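Local coordinates for protein EIAV protease (Equine infectious anemia virus, PDB 1FMB) that probably cleaves the viral polyprotein as a homodimeric retroviral aspartyl protease, held here with a peptide-like inhibitor in its active site, at residues Gly58-Phe63 and Leu81-Pro86; Asp29-Thr34 and Thr88-Asp93; Thr18-Leu23 and Tyr38-Tyr43. The protein carries 1 engineered substitution. All blocks are in the same frame, centred on the assembly; numbering follows the deposited sequence. Where two conformers were deposited one is given.

Contact 1: Gly58-Phe63 and Leu81-Pro86; sequences GNVETF and LVADIP. With HYB ([2-(2-methyl-propane-2-sulfonylmethyl)-3-naphthalen-1-yl-propionyl-valinyl]-phenylalaninol), chain B.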
loop_
_atom_site.group_PDB
_atom_site.type_symbol
_atom_site.label_atom_id
_atom_site.label_comp_id
_atom_site.label_asym_id
_atom_site.label_seq_id
_atom_site.Cartn_x
_atom_site.Cartn_y
_atom_site.Cartn_z
ATOM N N GLY A 58 -5.564 0.995 -13.227
ATOM C CA GLY A 58 -6.501 0.069 -13.859
ATOM C C GLY A 58 -6.443 -1.335 -13.244
ATOM O O GLY A 58 -5.931 -1.542 -12.148
ATOM N N ASN A 59 -7.026 -2.288 -13.963
ATOM C CA ASN A 59 -7.115 -3.665 -13.545
ATOM C C ASN A 59 -6.108 -4.505 -14.307
ATOM O O ASN A 59 -5.857 -4.154 -15.465
ATOM C CB ASN A 59 -8.504 -4.255 -13.859
ATOM C CG ASN A 59 -9.657 -3.442 -13.292
ATOM O OD1 ASN A 59 -9.667 -3.209 -12.094
ATOM N ND2 ASN A 59 -10.546 -2.956 -14.141
ATOM N N VAL A 60 -5.619 -5.543 -13.603
ATOM C CA VAL A 60 -4.630 -6.437 -14.219
ATOM C C VAL A 60 -5.071 -7.862 -13.906
ATOM O O VAL A 60 -5.559 -8.169 -12.823
ATOM C CB VAL A 60 -3.316 -6.002 -13.542
ATOM C CG1 VAL A 60 -2.402 -7.179 -13.336
ATOM C CG2 VAL A 60 -2.705 -4.870 -14.366
ATOM N N GLU A 61 -4.932 -8.768 -14.881
ATOM C CA GLU A 61 -5.346 -10.150 -14.728
ATOM C C GLU A 61 -4.478 -10.905 -13.726
ATOM O O GLU A 61 -3.332 -10.582 -13.563
ATOM C CB GLU A 61 -5.234 -10.939 -16.061
ATOM C CG GLU A 61 -6.486 -10.602 -16.884
ATOM C CD GLU A 61 -6.457 -11.087 -18.327
ATOM O OE1 GLU A 61 -5.944 -12.209 -18.596
ATOM O OE2 GLU A 61 -6.996 -10.309 -19.163
ATOM N N THR A 62 -5.082 -11.848 -13.037
ATOM C CA THR A 62 -4.285 -12.620 -12.097
ATOM C C THR A 62 -4.602 -14.116 -12.176
ATOM O O THR A 62 -5.647 -14.444 -12.767
ATOM C CB THR A 62 -4.769 -12.256 -10.676
ATOM O OG1 THR A 62 -6.194 -12.354 -10.492
ATOM C CG2 THR A 62 -4.240 -10.873 -10.369
ATOM N N PHE A 63 -3.718 -14.914 -11.588
ATOM C CA PHE A 63 -4.088 -16.320 -11.404
ATOM C C PHE A 63 -3.745 -16.566 -9.915
ATOM O O PHE A 63 -2.992 -15.736 -9.401
ATOM C CB PHE A 63 -3.433 -17.387 -12.194
ATOM C CG PHE A 63 -1.971 -17.516 -12.265
ATOM C CD1 PHE A 63 -1.283 -18.301 -11.352
ATOM C CD2 PHE A 63 -1.314 -16.879 -13.299
ATOM C CE1 PHE A 63 0.088 -18.442 -11.507
ATOM C CE2 PHE A 63 0.068 -16.997 -13.432
ATOM C CZ PHE A 63 0.755 -17.787 -12.526
ATOM N N LEU A 81 -2.051 -14.451 -5.123
ATOM C CA LEU A 81 -2.313 -14.169 -6.538
ATOM C C LEU A 81 -0.981 -13.997 -7.250
ATOM O O LEU A 81 0.087 -13.760 -6.611
ATOM C CB LEU A 81 -3.067 -12.831 -6.673
ATOM C CG LEU A 81 -4.395 -12.814 -5.894
ATOM C CD1 LEU A 81 -5.105 -11.485 -6.097
ATOM C CD2 LEU A 81 -5.266 -13.972 -6.364
ATOM N N VAL A 82 -0.909 -14.171 -8.561
ATOM C CA VAL A 82 0.311 -13.980 -9.374
ATOM C C VAL A 82 -0.014 -12.941 -10.469
ATOM O O VAL A 82 -1.062 -13.032 -11.143
ATOM C CB VAL A 82 0.795 -15.291 -10.002
ATOM C CG1 VAL A 82 2.061 -14.980 -10.767
ATOM C CG2 VAL A 82 0.983 -16.366 -8.926
ATOM N N ALA A 83 0.787 -11.901 -10.650
ATOM C CA ALA A 83 0.479 -10.885 -11.681
ATOM C C ALA A 83 1.704 -10.179 -12.173
ATOM O O ALA A 83 2.764 -10.199 -11.501
ATOM C CB ALA A 83 -0.561 -9.892 -11.096
ATOM N N ASP A 84 1.658 -9.593 -13.429
ATOM C CA ASP A 84 2.895 -8.932 -13.853
ATOM C C ASP A 84 3.023 -7.547 -13.221
ATOM O O ASP A 84 2.768 -6.543 -13.905
ATOM C CB ASP A 84 2.844 -8.679 -15.370
ATOM C CG ASP A 84 3.130 -9.981 -16.100
ATOM O OD1 ASP A 84 3.976 -10.762 -15.636
ATOM O OD2 ASP A 84 2.517 -10.216 -17.165
ATOM N N ILE A 85 3.372 -7.478 -11.957
ATOM C CA ILE A 85 3.547 -6.239 -11.226
ATOM C C ILE A 85 5.029 -6.129 -10.871
ATOM O O ILE A 85 5.734 -7.117 -10.963
ATOM C CB ILE A 85 2.602 -6.105 -10.031
ATOM C CG1 ILE A 85 2.778 -7.212 -8.982
ATOM C CG2 ILE A 85 1.176 -6.182 -10.584
ATOM C CD1 ILE A 85 2.199 -6.826 -7.614
ATOM N N PRO A 86 5.512 -4.948 -10.480
ATOM C CA PRO A 86 6.928 -4.734 -10.253
ATOM C C PRO A 86 7.476 -5.330 -8.984
ATOM O O PRO A 86 8.694 -5.426 -8.906
ATOM C CB PRO A 86 6.991 -3.187 -10.087
ATOM C CG PRO A 86 5.767 -2.760 -10.808
ATOM C CD PRO A 86 4.696 -3.740 -10.436
HETATM S S1 HYB B . 5.742 6.138 -7.516
HETATM O O2 HYB B . 5.900 5.643 -8.855
HETATM O O3 HYB B . 4.463 6.627 -7.116
HETATM C C4 HYB B . 8.045 0.328 -9.331
HETATM C C5 HYB B . 7.123 1.290 -9.615
HETATM C C6 HYB B . 6.431 1.976 -8.540
HETATM C C7 HYB B . 6.699 1.668 -7.253
HETATM C C8 HYB B . 7.699 0.607 -6.906
HETATM C C9 HYB B . 8.351 -0.025 -7.973
HETATM C C10 HYB B . 9.337 -1.036 -7.708
HETATM C C11 HYB B . 9.619 -1.384 -6.413
HETATM C C12 HYB B . 8.951 -0.749 -5.331
HETATM C C13 HYB B . 8.000 0.243 -5.588
HETATM O O14 HYB B . 1.649 -0.560 -2.442
HETATM C C15 HYB B . 0.463 -0.663 -3.311
HETATM N N16 HYB B . 1.462 1.130 -4.612
HETATM C C17 HYB B . 0.967 -0.253 -4.723
HETATM C C18 HYB B . 2.145 -1.141 -5.194
HETATM C C19 HYB B . 2.592 -1.100 -6.640
HETATM C C20 HYB B . 3.655 -0.313 -7.096
HETATM C C21 HYB B . 4.097 -0.327 -8.425
HETATM C C22 HYB B . 3.444 -1.159 -9.342
HETATM C C23 HYB B . 2.399 -1.972 -8.909
HETATM C C24 HYB B . 1.973 -1.944 -7.578
HETATM N N25 HYB B . 2.933 3.476 -5.894
HETATM C C26 HYB B . 1.697 3.538 -5.070
HETATM C C27 HYB B . 0.984 2.169 -5.391
HETATM O O28 HYB B . 0.064 2.018 -6.179
HETATM C C29 HYB B . 0.803 4.769 -5.359
HETATM C C30 HYB B . -0.599 4.597 -4.751
HETATM C C31 HYB B . 1.552 6.001 -4.801
HETATM C C32 HYB B . 4.170 3.824 -5.443
HETATM O O33 HYB B . 4.386 4.198 -4.283
HETATM C C34 HYB B . 5.320 3.631 -6.453
HETATM C C35 HYB B . 6.010 2.307 -6.035
HETATM C C36 HYB B . 6.327 4.825 -6.456
HETATM C C37 HYB B . 6.754 8.169 -5.870
HETATM C C38 HYB B . 6.919 7.533 -7.273
HETATM C C39 HYB B . 6.499 8.605 -8.307
HETATM C C40 HYB B . 8.370 7.057 -7.534
HETATM O O HOH W 1 -0.754 -9.967 -14.887
#

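Contact 2: Asp29-Thr34 and Thr88-Asp93; sequences DTSVLT and TILGRD. With HYB ([2-(2-methyl-propane-2-sulfonylmethyl)-3-naphthalen-1-yl-propionyl-valinyl]-phenylalaninol), chain C.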
loop_
_atom_site.group_PDB
_atom_site.type_symbol
_atom_site.label_atom_id
_atom_site.label_comp_id
_atom_site.label_asym_id
_atom_site.label_seq_id
_atom_site.Cartn_x
_atom_site.Cartn_y
_atom_site.Cartn_z
ATOM N N ASP A 29 -5.262 -5.254 -0.211
ATOM C CA ASP A 29 -6.181 -6.164 0.483
ATOM C C ASP A 29 -5.731 -7.614 0.494
ATOM O O ASP A 29 -6.061 -8.353 1.419
ATOM C CB ASP A 29 -7.559 -6.219 -0.167
ATOM C CG ASP A 29 -8.325 -4.912 -0.084
ATOM O OD1 ASP A 29 -8.010 -3.989 0.704
ATOM O OD2 ASP A 29 -9.368 -4.873 -0.799
ATOM N N THR A 30 -4.920 -7.899 -0.522
ATOM C CA THR A 30 -4.486 -9.269 -0.689
ATOM C C THR A 30 -3.064 -9.268 -1.192
ATOM O O THR A 30 -2.448 -8.264 -1.557
ATOM C CB THR A 30 -5.515 -9.892 -1.692
ATOM O OG1 THR A 30 -5.245 -11.299 -1.706
ATOM C CG2 THR A 30 -5.327 -9.316 -3.082
ATOM N N SER A 31 -2.432 -10.410 -1.067
ATOM C CA SER A 31 -0.984 -10.550 -1.405
ATOM C C SER A 31 -0.791 -11.007 -2.860
ATOM O O SER A 31 -1.548 -11.852 -3.328
ATOM C CB SER A 31 -0.493 -11.590 -0.452
ATOM O OG SER A 31 -0.494 -11.131 0.900
ATOM N N VAL A 32 0.253 -10.515 -3.504
ATOM C CA VAL A 32 0.509 -10.822 -4.905
ATOM C C VAL A 32 1.983 -11.100 -5.165
ATOM O O VAL A 32 2.898 -10.381 -4.802
ATOM C CB VAL A 32 0.151 -9.549 -5.726
ATOM C CG1 VAL A 32 0.196 -9.887 -7.241
ATOM C CG2 VAL A 32 -1.296 -9.139 -5.406
ATOM N N LEU A 33 2.210 -12.211 -5.824
ATOM C CA LEU A 33 3.593 -12.584 -6.220
ATOM C C LEU A 33 3.714 -12.091 -7.674
ATOM O O LEU A 33 2.807 -12.271 -8.528
ATOM C CB LEU A 33 3.447 -14.086 -6.146
ATOM C CG LEU A 33 4.563 -15.092 -6.224
ATOM C CD1 LEU A 33 5.601 -14.735 -5.148
ATOM C CD2 LEU A 33 3.937 -16.471 -6.039
ATOM N N THR A 34 4.902 -11.537 -7.931
ATOM C CA THR A 34 5.165 -11.124 -9.329
ATOM C C THR A 34 5.366 -12.410 -10.130
ATOM O O THR A 34 5.747 -13.487 -9.655
ATOM C CB THR A 34 6.386 -10.226 -9.494
ATOM O OG1 THR A 34 7.628 -10.952 -9.218
ATOM C CG2 THR A 34 6.471 -9.020 -8.591
ATOM N N THR A 88 6.846 -8.051 -5.230
ATOM C CA THR A 88 5.927 -9.014 -4.595
ATOM C C THR A 88 5.509 -8.326 -3.284
ATOM O O THR A 88 6.320 -7.693 -2.615
ATOM C CB THR A 88 6.723 -10.276 -4.242
ATOM O OG1 THR A 88 6.831 -11.011 -5.478
ATOM C CG2 THR A 88 5.960 -11.108 -3.205
ATOM N N ILE A 89 4.201 -8.429 -3.100
ATOM C CA ILE A 89 3.513 -7.772 -1.971
ATOM C C ILE A 89 2.800 -8.698 -1.032
ATOM O O ILE A 89 2.032 -9.595 -1.377
ATOM C CB ILE A 89 2.446 -6.858 -2.674
ATOM C CG1 ILE A 89 3.131 -5.804 -3.545
ATOM C CG2 ILE A 89 1.421 -6.239 -1.705
ATOM C CD1 ILE A 89 2.182 -4.901 -4.275
ATOM N N LEU A 90 3.083 -8.503 0.256
ATOM C CA LEU A 90 2.377 -9.180 1.312
ATOM C C LEU A 90 1.337 -8.096 1.752
ATOM O O LEU A 90 1.677 -7.016 2.278
ATOM C CB LEU A 90 3.323 -9.475 2.489
ATOM C CG LEU A 90 3.714 -10.941 2.614
ATOM C CD1 LEU A 90 3.902 -11.658 1.301
ATOM C CD2 LEU A 90 4.884 -11.109 3.572
ATOM N N GLY A 91 0.061 -8.399 1.502
ATOM C CA GLY A 91 -1.001 -7.468 1.880
ATOM C C GLY A 91 -1.588 -7.897 3.238
ATOM O O GLY A 91 -1.111 -8.816 3.903
ATOM N N ARG A 92 -2.766 -7.356 3.519
ATOM C CA ARG A 92 -3.441 -7.518 4.813
ATOM C C ARG A 92 -3.798 -8.945 5.170
ATOM O O ARG A 92 -3.785 -9.276 6.367
ATOM C CB ARG A 92 -4.659 -6.559 4.893
ATOM C CG ARG A 92 -4.232 -5.054 4.913
ATOM C CD ARG A 92 -5.518 -4.232 5.283
ATOM N NE ARG A 92 -6.580 -4.341 4.300
ATOM C CZ ARG A 92 -7.650 -5.126 4.310
ATOM N NH1 ARG A 92 -7.940 -5.942 5.362
ATOM N NH2 ARG A 92 -8.555 -5.148 3.324
ATOM N N ASP A 93 -4.140 -9.757 4.182
ATOM C CA ASP A 93 -4.483 -11.140 4.477
ATOM C C ASP A 93 -3.313 -11.837 5.122
ATOM O O ASP A 93 -3.501 -12.399 6.197
ATOM C CB ASP A 93 -4.974 -11.882 3.224
ATOM C CG ASP A 93 -3.951 -11.884 2.093
ATOM O OD1 ASP A 93 -3.040 -11.062 1.991
ATOM O OD2 ASP A 93 -4.005 -12.769 1.218
HETATM S S1 HYB C . -8.335 -5.486 -5.249
HETATM O O2 HYB C . -8.991 -4.866 -6.367
HETATM O O3 HYB C . -7.011 -5.987 -5.429
HETATM C C4 HYB C . -11.047 0.425 -5.448
HETATM C C5 HYB C . -10.327 -0.485 -6.161
HETATM C C6 HYB C . -9.285 -1.259 -5.513
HETATM C C7 HYB C . -9.025 -1.084 -4.200
HETATM C C8 HYB C . -9.790 -0.082 -3.389
HETATM C C9 HYB C . -10.793 0.638 -4.051
HETATM C C10 HYB C . -11.578 1.599 -3.326
HETATM C C11 HYB C . -11.327 1.813 -1.996
HETATM C C12 HYB C . -10.303 1.088 -1.327
HETATM C C13 HYB C . -9.547 0.145 -2.029
HETATM O O14 HYB C . -2.458 0.763 -1.540
HETATM C C15 HYB C . -1.702 0.974 -2.788
HETATM N N16 HYB C . -3.164 -0.703 -3.766
HETATM C C17 HYB C . -2.724 0.694 -3.925
HETATM C C18 HYB C . -3.974 1.600 -3.811
HETATM C C19 HYB C . -4.949 1.692 -4.966
HETATM C C20 HYB C . -6.121 0.932 -5.047
HETATM C C21 HYB C . -7.046 1.068 -6.090
HETATM C C22 HYB C . -6.784 1.997 -7.103
HETATM C C23 HYB C . -5.637 2.785 -7.035
HETATM C C24 HYB C . -4.727 2.636 -5.984
HETATM N N25 HYB C . -5.064 -2.941 -4.597
HETATM C C26 HYB C . -3.606 -3.058 -4.330
HETATM C C27 HYB C . -3.047 -1.650 -4.767
HETATM O O28 HYB C . -2.504 -1.406 -5.832
HETATM C C29 HYB C . -2.920 -4.237 -5.063
HETATM C C30 HYB C . -1.389 -4.098 -5.034
HETATM C C31 HYB C . -3.416 -5.533 -4.380
HETATM C C32 HYB C . -6.034 -3.356 -3.736
HETATM O O33 HYB C . -5.789 -3.845 -2.627
HETATM C C34 HYB C . -7.483 -3.088 -4.196
HETATM C C35 HYB C . -7.929 -1.825 -3.414
HETATM C C36 HYB C . -8.435 -4.296 -3.923
HETATM C C37 HYB C . -8.667 -7.689 -3.546
HETATM C C38 HYB C . -9.352 -6.922 -4.705
HETATM C C39 HYB C . -9.388 -7.880 -5.921
HETATM C C40 HYB C . -10.780 -6.451 -4.333
HETATM O O HOH W 2 -3.828 -13.392 -2.174
#

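Contact 3: Thr18-Leu23 and Tyr38-Tyr43; sequences TPLNVL and YNRLKY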
loop_
_atom_site.group_PDB
_atom_site.type_symbol
_atom_site.label_atom_id
_atom_site.label_comp_id
_atom_site.label_asym_id
_atom_site.label_seq_id
_atom_site.Cartn_x
_atom_site.Cartn_y
_atom_site.Cartn_z
ATOM N N THR A 18 11.919 -20.589 -1.038
ATOM C CA THR A 18 12.755 -19.695 -1.815
ATOM C C THR A 18 12.738 -18.349 -1.114
ATOM O O THR A 18 11.633 -17.833 -0.910
ATOM C CB THR A 18 11.944 -19.479 -3.121
ATOM O OG1 THR A 18 11.565 -20.789 -3.645
ATOM C CG2 THR A 18 12.701 -18.721 -4.155
ATOM N N PRO A 19 13.892 -17.853 -0.741
ATOM C CA PRO A 19 14.000 -16.545 -0.069
ATOM C C PRO A 19 13.645 -15.431 -1.053
ATOM O O PRO A 19 14.206 -15.338 -2.176
ATOM C CB PRO A 19 15.398 -16.565 0.538
ATOM C CG PRO A 19 16.171 -17.475 -0.381
ATOM C CD PRO A 19 15.194 -18.486 -0.935
ATOM N N LEU A 20 12.631 -14.603 -0.669
ATOM C CA LEU A 20 12.261 -13.502 -1.602
ATOM C C LEU A 20 12.130 -12.209 -0.795
ATOM O O LEU A 20 11.603 -12.300 0.308
ATOM C CB LEU A 20 10.833 -13.744 -2.153
ATOM C CG LEU A 20 10.700 -14.893 -3.186
ATOM C CD1 LEU A 20 9.266 -15.048 -3.701
ATOM C CD2 LEU A 20 11.576 -14.564 -4.369
ATOM N N ASN A 21 12.478 -11.051 -1.340
ATOM C CA ASN A 21 12.350 -9.751 -0.673
ATOM C C ASN A 21 10.926 -9.284 -1.056
ATOM O O ASN A 21 10.615 -9.363 -2.248
ATOM C CB ASN A 21 13.276 -8.656 -1.176
ATOM C CG ASN A 21 13.560 -7.560 -0.147
ATOM O OD1 ASN A 21 14.156 -7.713 0.942
ATOM N ND2 ASN A 21 13.122 -6.356 -0.539
ATOM N N VAL A 22 10.149 -8.967 -0.043
ATOM C CA VAL A 22 8.741 -8.601 -0.257
ATOM C C VAL A 22 8.369 -7.264 0.359
ATOM O O VAL A 22 9.030 -6.929 1.332
ATOM C CB VAL A 22 7.784 -9.653 0.334
ATOM C CG1 VAL A 22 8.123 -11.023 -0.269
ATOM C CG2 VAL A 22 7.789 -9.871 1.812
ATOM N N LEU A 23 7.374 -6.554 -0.149
ATOM C CA LEU A 23 6.991 -5.258 0.379
ATOM C C LEU A 23 5.878 -5.536 1.375
ATOM O O LEU A 23 4.953 -6.301 1.005
ATOM C CB LEU A 23 6.487 -4.394 -0.781
ATOM C CG LEU A 23 5.836 -3.064 -0.362
ATOM C CD1 LEU A 23 6.850 -2.146 0.291
ATOM C CD2 LEU A 23 5.253 -2.334 -1.571
ATOM N N TYR A 38 7.284 -16.131 -9.251
ATOM C CA TYR A 38 6.563 -17.394 -9.368
ATOM C C TYR A 38 7.422 -18.348 -10.200
ATOM O O TYR A 38 7.645 -19.524 -9.859
ATOM C CB TYR A 38 5.161 -17.115 -9.921
ATOM C CG TYR A 38 4.479 -18.400 -10.326
ATOM C CD1 TYR A 38 3.775 -19.126 -9.382
ATOM C CD2 TYR A 38 4.528 -18.824 -11.660
ATOM C CE1 TYR A 38 3.202 -20.336 -9.748
ATOM C CE2 TYR A 38 3.938 -20.023 -12.016
ATOM C CZ TYR A 38 3.266 -20.749 -11.068
ATOM O OH TYR A 38 2.659 -21.952 -11.352
ATOM N N ASN A 39 8.034 -17.835 -11.256
ATOM C CA ASN A 39 8.899 -18.631 -12.134
ATOM C C ASN A 39 10.207 -19.060 -11.506
ATOM O O ASN A 39 10.875 -19.971 -11.985
ATOM C CB ASN A 39 9.251 -17.856 -13.403
ATOM C CG ASN A 39 8.016 -17.695 -14.277
ATOM O OD1 ASN A 39 7.982 -16.777 -15.101
ATOM N ND2 ASN A 39 6.998 -18.518 -14.186
ATOM N N ARG A 40 10.624 -18.415 -10.433
ATOM C CA ARG A 40 11.852 -18.723 -9.725
ATOM C C ARG A 40 11.611 -19.584 -8.489
ATOM O O ARG A 40 12.599 -19.979 -7.870
ATOM C CB ARG A 40 12.437 -17.406 -9.169
ATOM C CG ARG A 40 13.500 -16.686 -9.969
ATOM C CD ARG A 40 13.685 -15.257 -9.453
ATOM N NE ARG A 40 14.191 -15.143 -8.092
ATOM C CZ ARG A 40 14.553 -14.002 -7.515
ATOM N NH1 ARG A 40 14.523 -12.828 -8.152
ATOM N NH2 ARG A 40 15.006 -13.971 -6.272
ATOM N N LEU A 41 10.361 -19.861 -8.088
ATOM C CA LEU A 41 10.125 -20.664 -6.904
ATOM C C LEU A 41 10.719 -22.057 -7.084
ATOM O O LEU A 41 10.630 -22.651 -8.161
ATOM C CB LEU A 41 8.617 -20.758 -6.631
ATOM C CG LEU A 41 7.885 -19.447 -6.308
ATOM C CD1 LEU A 41 6.434 -19.789 -6.025
ATOM C CD2 LEU A 41 8.412 -18.644 -5.102
ATOM N N LYS A 42 11.250 -22.644 -6.026
ATOM C CA LYS A 42 11.843 -24.009 -6.093
ATOM C C LYS A 42 10.726 -24.997 -6.345
ATOM O O LYS A 42 10.939 -25.951 -7.107
ATOM C CB LYS A 42 12.552 -24.265 -4.736
ATOM C CG LYS A 42 13.561 -23.121 -4.627
ATOM C CD LYS A 42 14.790 -23.277 -3.761
ATOM C CE LYS A 42 15.349 -24.694 -3.710
ATOM N NZ LYS A 42 14.348 -25.676 -3.187
ATOM N N TYR A 43 9.523 -24.751 -5.809
ATOM C CA TYR A 43 8.411 -25.644 -6.036
ATOM C C TYR A 43 7.189 -24.767 -6.361
ATOM O O TYR A 43 7.199 -23.729 -5.716
ATOM C CB TYR A 43 7.995 -26.423 -4.779
ATOM C CG TYR A 43 9.132 -27.216 -4.189
ATOM C CD1 TYR A 43 9.531 -28.367 -4.900
ATOM C CD2 TYR A 43 9.776 -26.892 -3.012
ATOM C CE1 TYR A 43 10.553 -29.192 -4.465
ATOM C CE2 TYR A 43 10.800 -27.726 -2.564
ATOM C CZ TYR A 43 11.178 -28.851 -3.280
ATOM O OH TYR A 43 12.199 -29.638 -2.800
HETATM O O HOH W 3 15.744 -16.287 -4.305
#

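Contact 1: Gly58-Phe63 and Leu81-Pro86
Phe-63 and Val-82 meet as an antiparallel hydrogen-bonded pair in the beta hairpin of strands 58-71 and 74-83, the hairpin whose first strand also runs into the flap of a retroviral protease. Two backbone bonds define the pair. Val-82 N gives a short bond to Phe-63 O (2.7 Å), and Phe-63 N reaches Val-82 O at 3.3 Å, in the carbonyl plane on a lone pair. Two CA-H...O contacts flank them, from Thr-62 CA to Val-82 O and from Leu-81 CA to Phe-63 O.

The apolar part is chiefly a CH-pi contact. Phe-63 carries CG between its backbone N and carbonyl carbon (chi1 52°), which swings the ring across Val-82; Val-82 CB then lies 3.6 Å from the ring centroid and 17° off its normal, over the face toward the rim, with Val-82 CG2 touching Phe-63 CE1. Tyr-38 meets the same ring edge-to-face, and Lys-47 adds a cation-pi contact.

Toward the flap the strands diverge; Ala-83 CB still meets Thr-62 CG2 (3.9 Å) and Val-60 CG1 (4.0 Å), and farther on Pro-86 CG and CD lie against the inhibitor's phenyl ring. Water takes over the polar link: one molecule donates to Glu-61 O (3.0 Å) and accepts from Asp-84 N at 2.8 Å.

Contact 2: Asp29-Thr34 and Thr88-Asp93
Ser-31 meets Ile-89, Gly-91 and Asp-93 at the N-terminal end of helix 92-97, beside the inhibitor site. Its CB rests 3.3 Å from Ile-89 O. With OG anti to the carbonyl carbon (chi1 -68°), the hydroxyl is gripped twice: it accepts from Gly-91 N at 2.9 Å and donates to Asp-93 OD1 at 2.8 Å, on the syn side of that carboxylate. The N-cap residue Gly-91, which opens the Gly-Arg-Asp/Asn motif of retroviral proteases, is thus fixed by a facing side chain. Nearby Thr-30 O is buried without a partner.

Asp-29 binds at both ends. Its N-H points almost straight (172°) at O33 of the inhibitor, 2.8 Å away, while OD1 takes Arg-92 NH2 at 2.9 Å. This salt bridge lies in the guanidinium plane but comes from above the carboxylate, the two planes standing 71° apart. Arg-8 of the second subunit pairs with OD2, completing the family's familiar dimer-interface network.

Farther along, Val-32 and Ile-89 exchange two backbone bonds, and Thr-34 N donates to Thr-88 OG1 at 3.2 Å; His-37 ND1 also bonds that hydroxyl. Strand 32-34 lies between strand 89-90 and strand 74-83, which runs parallel to it; strand 18-24 pairs with 89-90.

Contact 3: Thr18-Leu23 and Tyr38-Tyr43
A side-chain to backbone hydrogen bond ties the start of strand 18-24, in the hairpin it forms with strand 10-15, to the loop that follows helix 35-40 in this retroviral protease fold. Lys-42 N donates to Thr-18 OG1 over 3.0 Å, at 164° about the hydrogen. The threonine hydroxyl is placed for this by its torsion (chi1 -51°), which sets OG1 anti to the carbonyl carbon and CG2 anti to the backbone N, 3.9 Å from Arg-40 O. The same OG1 is also hydrogen-bonded to Asn-16 O within the hairpin turn, so one hydroxyl joins the turn to the loop. The aliphatic start of Lys-42 lies close alongside: its CG is 3.2 Å from Thr-18 OG1, and the two side chains run antiparallel past one another.

Next to this polar link lies a small apolar contact. Leu-20 CD1 meets Leu-41 CD2 at 4.0 Å, the two side chains roughly perpendicular, and Leu-41 CD2 also approaches Thr-18 CB.

The other methyl of Leu-20, CD2, lies over one face of the Arg-40 guanidinium, 4.0 Å from NH2. The bend of the arginine at chi3 (64°) carries the guanidinium to Leu-20. A water in the guanidinium plane completes a bridge, accepting from Arg-40 NH2 at 3.1 Å and donating to Pro-19 O at 2.8 Å.

Leu-20 also touches Leu-33 of strand 32-34 and Ile-15 of strand 10-15. The end of helix 35-40 and its following loop lie against the start of strand 18-24, with the leucines turned inward and Arg-40 and Lys-42 at the surface.

Contact 2 is the core of the set, its centre about 3 Å from that of the chain, whereas contacts 1 and 3 lie at about 12 and 10 Å and are only partly buried. The chemistry follows: contact 2 buries 532 Å² and combines strand pairing with charged and hydroxyl groups beside the inhibitor, contact 1 joins a strand pair to a ring face, and contact 3 has one direct hydrogen bond and a surface water bridge. Strand 32-34 joins contacts 1 and 2 through Leu-33, whose backbone probably bonds to Leu-81 and Ala-83. Leu-23 probably bonds Thr-88 and Leu-90, linking contacts 2 and 3, and Tyr-38 packs on Val-82 and Phe-63 between contacts 3 and 1.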